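Local coordinates for protein caprin-1 (PDB 4WBE) that binds mRNA to regulate its transport, translation and stability, and is essential for stress granule formation, at residues D56-L61 and K92-T97; V44-E49 and E107-S112. One frame throughout, in Å; residues are numbered along the deposited sequence.

Contact 1: D56-L61 and K92-T97; sequences DEFYKL and KPVCGT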
loop_
_atom_site.group_PDB
_atom_site.type_symbol
_atom_site.label_atom_id
_atom_site.label_comp_id
_atom_site.label_asym_id
_atom_site.label_seq_id
_atom_site.Cartn_x
_atom_site.Cartn_y
_atom_site.Cartn_z
ATOM N N ASP A 56 12.519 -4.484 -10.199
ATOM C CA ASP A 56 13.381 -4.173 -9.064
ATOM C C ASP A 56 13.592 -2.668 -8.925
ATOM O O ASP A 56 13.500 -2.118 -7.826
ATOM C CB ASP A 56 14.735 -4.874 -9.185
ATOM C CG ASP A 56 14.639 -6.384 -9.024
ATOM O OD1 ASP A 56 13.718 -6.858 -8.325
ATOM O OD2 ASP A 56 15.523 -7.091 -9.559
ATOM N N GLU A 57 13.875 -2.009 -10.045
ATOM C CA GLU A 57 14.036 -0.558 -10.054
ATOM C C GLU A 57 12.756 0.156 -9.642
ATOM O O GLU A 57 12.801 1.117 -8.879
ATOM C CB GLU A 57 14.532 -0.063 -11.415
ATOM C CG GLU A 57 15.957 -0.486 -11.714
ATOM C CD GLU A 57 16.916 0.039 -10.657
ATOM O OE1 GLU A 57 16.873 1.255 -10.375
ATOM O OE2 GLU A 57 17.702 -0.756 -10.101
ATOM N N PHE A 58 11.620 -0.310 -10.155
ATOM C CA PHE A 58 10.337 0.282 -9.799
ATOM C C PHE A 58 10.051 0.089 -8.315
ATOM O O PHE A 58 9.505 0.986 -7.658
ATOM C CB PHE A 58 9.200 -0.316 -10.629
ATOM C CG PHE A 58 7.889 0.408 -10.463
ATOM C CD1 PHE A 58 7.674 1.632 -11.081
ATOM C CD2 PHE A 58 6.878 -0.130 -9.678
ATOM C CE1 PHE A 58 6.469 2.308 -10.930
ATOM C CE2 PHE A 58 5.667 0.537 -9.521
ATOM C CZ PHE A 58 5.462 1.756 -10.145
ATOM N N TYR A 59 10.423 -1.084 -7.802
ATOM C CA TYR A 59 10.247 -1.405 -6.391
ATOM C C TYR A 59 10.882 -0.347 -5.493
ATOM O O TYR A 59 10.285 0.076 -4.507
ATOM C CB TYR A 59 10.907 -2.752 -6.085
ATOM C CG TYR A 59 10.843 -3.147 -4.624
ATOM C CD1 TYR A 59 9.630 -3.267 -3.960
ATOM C CD2 TYR A 59 12.015 -3.328 -3.891
ATOM C CE1 TYR A 59 9.580 -3.616 -2.613
ATOM C CE2 TYR A 59 11.981 -3.664 -2.546
ATOM C CZ TYR A 59 10.760 -3.805 -1.913
ATOM O OH TYR A 59 10.727 -4.140 -0.577
ATOM N N LYS A 60 12.090 0.079 -5.852
ATOM C CA LYS A 60 12.808 1.108 -5.106
ATOM C C LYS A 60 12.043 2.436 -5.088
ATOM O O LYS A 60 12.071 3.166 -4.101
ATOM C CB LYS A 60 14.220 1.298 -5.685
ATOM C CG LYS A 60 15.042 0.020 -5.706
ATOM C CD LYS A 60 16.543 0.299 -5.834
ATOM C CE LYS A 60 16.885 0.933 -7.168
ATOM N NZ LYS A 60 18.337 0.850 -7.481
ATOM N N LEU A 61 11.368 2.742 -6.192
ATOM C CA LEU A 61 10.637 3.999 -6.329
ATOM C C LEU A 61 9.356 4.053 -5.509
ATOM O O LEU A 61 8.977 5.111 -5.009
ATOM C CB LEU A 61 10.303 4.249 -7.796
ATOM C CG LEU A 61 11.523 4.358 -8.713
ATOM C CD1 LEU A 61 11.074 4.643 -10.129
ATOM C CD2 LEU A 61 12.474 5.447 -8.206
ATOM N N LYS A 92 4.709 7.804 -19.955
ATOM C CA LYS A 92 5.683 8.688 -19.327
ATOM C C LYS A 92 6.923 7.901 -18.921
ATOM O O LYS A 92 6.834 6.713 -18.618
ATOM C CB LYS A 92 5.061 9.418 -18.134
ATOM C CG LYS A 92 3.960 10.404 -18.526
ATOM C CD LYS A 92 3.300 11.027 -17.295
ATOM C CE LYS A 92 2.244 12.058 -17.683
ATOM N NZ LYS A 92 1.566 12.643 -16.487
ATOM N N PRO A 93 8.094 8.554 -18.953
ATOM C CA PRO A 93 9.336 7.829 -18.678
ATOM C C PRO A 93 9.506 7.451 -17.206
ATOM O O PRO A 93 9.156 8.226 -16.317
ATOM C CB PRO A 93 10.415 8.836 -19.103
ATOM C CG PRO A 93 9.765 10.170 -18.889
ATOM C CD PRO A 93 8.347 9.961 -19.322
ATOM N N VAL A 94 10.031 6.250 -16.981
ATOM C CA VAL A 94 10.400 5.760 -15.654
ATOM C C VAL A 94 11.260 4.511 -15.859
ATOM O O VAL A 94 10.967 3.698 -16.738
ATOM C CB VAL A 94 9.151 5.444 -14.765
ATOM C CG1 VAL A 94 8.256 4.398 -15.418
ATOM C CG2 VAL A 94 9.575 4.984 -13.375
ATOM N N CYS A 95 12.331 4.375 -15.078
ATOM C CA CYS A 95 13.192 3.188 -15.138
ATOM C C CYS A 95 13.746 2.901 -16.530
ATOM O O CYS A 95 13.934 1.741 -16.900
ATOM C CB CYS A 95 12.438 1.953 -14.641
ATOM S SG CYS A 95 11.854 2.091 -12.949
ATOM N N GLY A 96 13.990 3.952 -17.307
ATOM C CA GLY A 96 14.500 3.785 -18.654
ATOM C C GLY A 96 13.457 3.232 -19.614
ATOM O O GLY A 96 13.769 2.901 -20.760
ATOM N N THR A 97 12.211 3.143 -19.155
ATOM C CA THR A 97 11.117 2.685 -20.005
ATOM C C THR A 97 9.888 3.561 -19.752
ATOM O O THR A 97 10.023 4.749 -19.456
ATOM C CB THR A 97 10.804 1.181 -19.781
ATOM O OG1 THR A 97 9.662 0.791 -20.555
ATOM C CG2 THR A 97 10.558 0.887 -18.308
#

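Contact 2: V44-E49 and E107-S112; sequences VPILSE and ERVFQS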
loop_
_atom_site.group_PDB
_atom_site.type_symbol
_atom_site.label_atom_id
_atom_site.label_comp_id
_atom_site.label_asym_id
_atom_site.label_seq_id
_atom_site.Cartn_x
_atom_site.Cartn_y
_atom_site.Cartn_z
ATOM N N VAL A 44 7.802 -21.993 -20.631
ATOM C CA VAL A 44 7.385 -20.681 -21.125
ATOM C C VAL A 44 7.474 -19.614 -20.035
ATOM O O VAL A 44 6.612 -19.533 -19.159
ATOM C CB VAL A 44 5.945 -20.728 -21.674
ATOM C CG1 VAL A 44 5.521 -19.365 -22.205
ATOM C CG2 VAL A 44 5.831 -21.786 -22.753
ATOM N N PRO A 45 8.521 -18.778 -20.107
ATOM C CA PRO A 45 8.832 -17.753 -19.104
ATOM C C PRO A 45 7.700 -16.759 -18.874
ATOM O O PRO A 45 7.004 -16.365 -19.813
ATOM C CB PRO A 45 10.032 -17.022 -19.718
ATOM C CG PRO A 45 10.640 -18.005 -20.662
ATOM C CD PRO A 45 9.480 -18.761 -21.224
ATOM N N ILE A 46 7.504 -16.385 -17.617
ATOM C CA ILE A 46 6.596 -15.302 -17.273
ATOM C C ILE A 46 7.338 -13.967 -17.377
ATOM O O ILE A 46 6.798 -12.989 -17.895
ATOM C CB ILE A 46 5.940 -15.507 -15.898
ATOM C CG1 ILE A 46 5.197 -16.844 -15.884
ATOM C CG2 ILE A 46 4.970 -14.365 -15.585
ATOM C CD1 ILE A 46 4.784 -17.314 -14.508
ATOM N N LEU A 47 8.575 -13.936 -16.879
ATOM C CA LEU A 47 9.414 -12.739 -16.941
ATOM C C LEU A 47 10.784 -13.047 -17.534
ATOM O O LEU A 47 11.317 -14.135 -17.341
ATOM C CB LEU A 47 9.620 -12.162 -15.536
ATOM C CG LEU A 47 8.423 -11.582 -14.799
ATOM C CD1 LEU A 47 8.859 -10.953 -13.485
ATOM C CD2 LEU A 47 7.719 -10.556 -15.665
ATOM N N SER A 48 11.342 -12.092 -18.271
ATOM C CA SER A 48 12.748 -12.147 -18.639
ATOM C C SER A 48 13.523 -11.550 -17.476
ATOM O O SER A 48 12.934 -10.903 -16.607
ATOM C CB SER A 48 13.012 -11.330 -19.906
ATOM O OG SER A 48 12.843 -9.947 -19.661
ATOM N N GLU A 49 14.833 -11.764 -17.453
ATOM C CA GLU A 49 15.672 -11.181 -16.414
ATOM C C GLU A 49 15.635 -9.659 -16.518
ATOM O O GLU A 49 15.707 -8.950 -15.515
ATOM C CB GLU A 49 17.108 -11.702 -16.534
ATOM C CG GLU A 49 18.096 -11.119 -15.527
ATOM C CD GLU A 49 17.764 -11.451 -14.080
ATOM O OE1 GLU A 49 17.573 -12.641 -13.758
ATOM O OE2 GLU A 49 17.722 -10.514 -13.255
ATOM N N GLU A 107 0.705 -6.864 -15.386
ATOM C CA GLU A 107 -0.465 -7.614 -15.835
ATOM C C GLU A 107 -0.126 -9.068 -16.171
ATOM O O GLU A 107 -0.867 -9.984 -15.809
ATOM C CB GLU A 107 -1.105 -6.948 -17.053
ATOM C CG GLU A 107 -1.898 -5.685 -16.742
ATOM C CD GLU A 107 -2.309 -4.957 -18.003
ATOM O OE1 GLU A 107 -1.495 -4.912 -18.947
ATOM O OE2 GLU A 107 -3.443 -4.448 -18.058
ATOM N N ARG A 108 0.987 -9.282 -16.863
ATOM C CA ARG A 108 1.380 -10.644 -17.213
ATOM C C ARG A 108 1.703 -11.466 -15.967
ATOM O O ARG A 108 1.383 -12.658 -15.902
ATOM C CB ARG A 108 2.540 -10.684 -18.219
ATOM C CG ARG A 108 2.126 -10.380 -19.657
ATOM C CD ARG A 108 3.231 -10.736 -20.650
ATOM N NE ARG A 108 4.424 -9.912 -20.504
ATOM C CZ ARG A 108 5.564 -10.360 -19.989
ATOM N NH1 ARG A 108 5.664 -11.618 -19.583
ATOM N NH2 ARG A 108 6.605 -9.554 -19.883
ATOM N N VAL A 109 2.338 -10.832 -14.983
ATOM C CA VAL A 109 2.621 -11.497 -13.712
ATOM C C VAL A 109 1.329 -11.860 -12.970
ATOM O O VAL A 109 1.147 -13.014 -12.568
ATOM C CB VAL A 109 3.521 -10.635 -12.801
ATOM C CG1 VAL A 109 3.694 -11.301 -11.446
ATOM C CG2 VAL A 109 4.877 -10.422 -13.446
ATOM N N PHE A 110 0.435 -10.883 -12.813
ATOM C CA PHE A 110 -0.879 -11.117 -12.218
ATOM C C PHE A 110 -1.614 -12.261 -12.913
ATOM O O PHE A 110 -2.154 -13.161 -12.265
ATOM C CB PHE A 110 -1.755 -9.863 -12.350
ATOM C CG PHE A 110 -1.447 -8.775 -11.354
ATOM C CD1 PHE A 110 -0.613 -9.012 -10.274
ATOM C CD2 PHE A 110 -2.011 -7.512 -11.498
ATOM C CE1 PHE A 110 -0.340 -8.002 -9.342
ATOM C CE2 PHE A 110 -1.745 -6.497 -10.570
ATOM C CZ PHE A 110 -0.911 -6.746 -9.493
ATOM N N GLN A 111 -1.636 -12.209 -14.240
ATOM C CA GLN A 111 -2.464 -13.106 -15.036
ATOM C C GLN A 111 -1.843 -14.492 -15.220
ATOM O O GLN A 111 -2.486 -15.410 -15.715
ATOM C CB GLN A 111 -2.838 -12.441 -16.367
ATOM C CG GLN A 111 -3.808 -11.257 -16.169
ATOM C CD GLN A 111 -4.036 -10.431 -17.426
ATOM O OE1 GLN A 111 -3.856 -10.910 -18.542
ATOM N NE2 GLN A 111 -4.421 -9.174 -17.243
ATOM N N SER A 112 -0.587 -14.640 -14.822
ATOM C CA SER A 112 0.074 -15.934 -14.900
ATOM C C SER A 112 -0.528 -16.884 -13.873
ATOM O O SER A 112 -0.426 -18.104 -14.003
ATOM C CB SER A 112 1.562 -15.768 -14.614
ATOM O OG SER A 112 1.779 -15.633 -13.225
#

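Contact 1: D56-L61 and K92-T97
V94, whose methyl group CG2 rests on L61, uses its backbone O to accept the N-H of T97 at 2.8 Å. Its own N donates to T97 O at 2.9 Å, and these two bonds close a β-hairpin whose two-residue loop, C95 and G96, is a type I' turn. Both turn residues have positive phi. The hairpin between helices 77-88 and 99-111 thereby turns its tip against the flank of helix 49-62.

No hydrogen bond spans the interface, which is an apolar seam of the C95 thiol, methyls of L61 and V94, the E57 CB methylene and the F58 side chain. C95 makes the largest share of the contact: with SG anti to its own carbonyl carbon (chi1 -60°), the sulfur lies 3.8 Å from E57 CB and 4.3 Å from F58 CB. One helical turn on, L61 CD1 bears on the same sulfur at 3.9 Å, so that C95 SG touches two successive turns of the helix, at E57-F58 and at L61.

V94 fills the next place. Its CG2 stands anti to the backbone N and meets L61 CD1 at 3.6 Å, the two side chains sliding past each other in opposite directions. The same methyl reaches the F58 ring more distantly, at the edge and near the ring plane rather than over a face. F58 and V94 both go on to pack against Y99 and L102 of helix 99-111, and F58 also meets L86 of helix 77-88, so this end of the seam is buried in the helical core of the HR-1 domain.

At the solvent side, E57 leaves only its CB to the thiol. Its chain bends at chi2, and the carboxylate runs along its own helix to K60, whose NZ makes a salt bridge to E57 OE2 on the syn side at 3.1 Å, 21° out of the carboxylate plane.

Contact 2: V44-E49 and E107-S112
The irregular backbone of 44-49 runs past the last turns of helix 99-111, nearest where I46 CA lies 6.6 Å from V109 CA. I46 has the largest share of the contact. Its CD1 lies 3.6 Å from S112 CB, and its CG2, set anti to the backbone N, lies against the same carbon at 3.8 Å.

From the helix, R108 bends at chi3 and brings NH1 to I46 O, close to the guanidinium plane; the modelled 2.5 Å is very short and its exact value doubtful. NH2 of that guanidinium pairs with E51 of helix 49-62. L47 crosses V109 at about a right angle, CD2 on V109 CG2 at 3.6 Å. S112 OG turns back to give its proton to V109 O at 2.8 Å, and this carbonyl also takes S112 N.

An alanine in place of I46 would probably leave S112 CB without its apolar cover and open a gap between loop and helix end.

Just beyond, S48 OG caps E51 N, the serine N-cap typical of an α-helix start, so the loop pinned on helix 99-111 leads straight into helix 49-62 of this mainly helical domain.

In the fold
From the N terminus, helices 2-27 and 31-39 come first, then the loop 44-49, which contact 2 joins to the end of helix 99-111, closing a long loop of 57 intervening residues. Contact 1 is nested inside it: helix 49-62 follows directly on that loop, and after helix 77-88 the hairpin returns to it, closing a smaller loop of 30 residues. Contacts 1 and 2 lie with centres about 17 Å apart and nearest atoms about 5 Å apart, without touching. Together they tie helix 49-62 to the hairpin 93-98, and the loop leading into that helix to the end of helix 99-111, whose F110 packs on L72 of the second subunit.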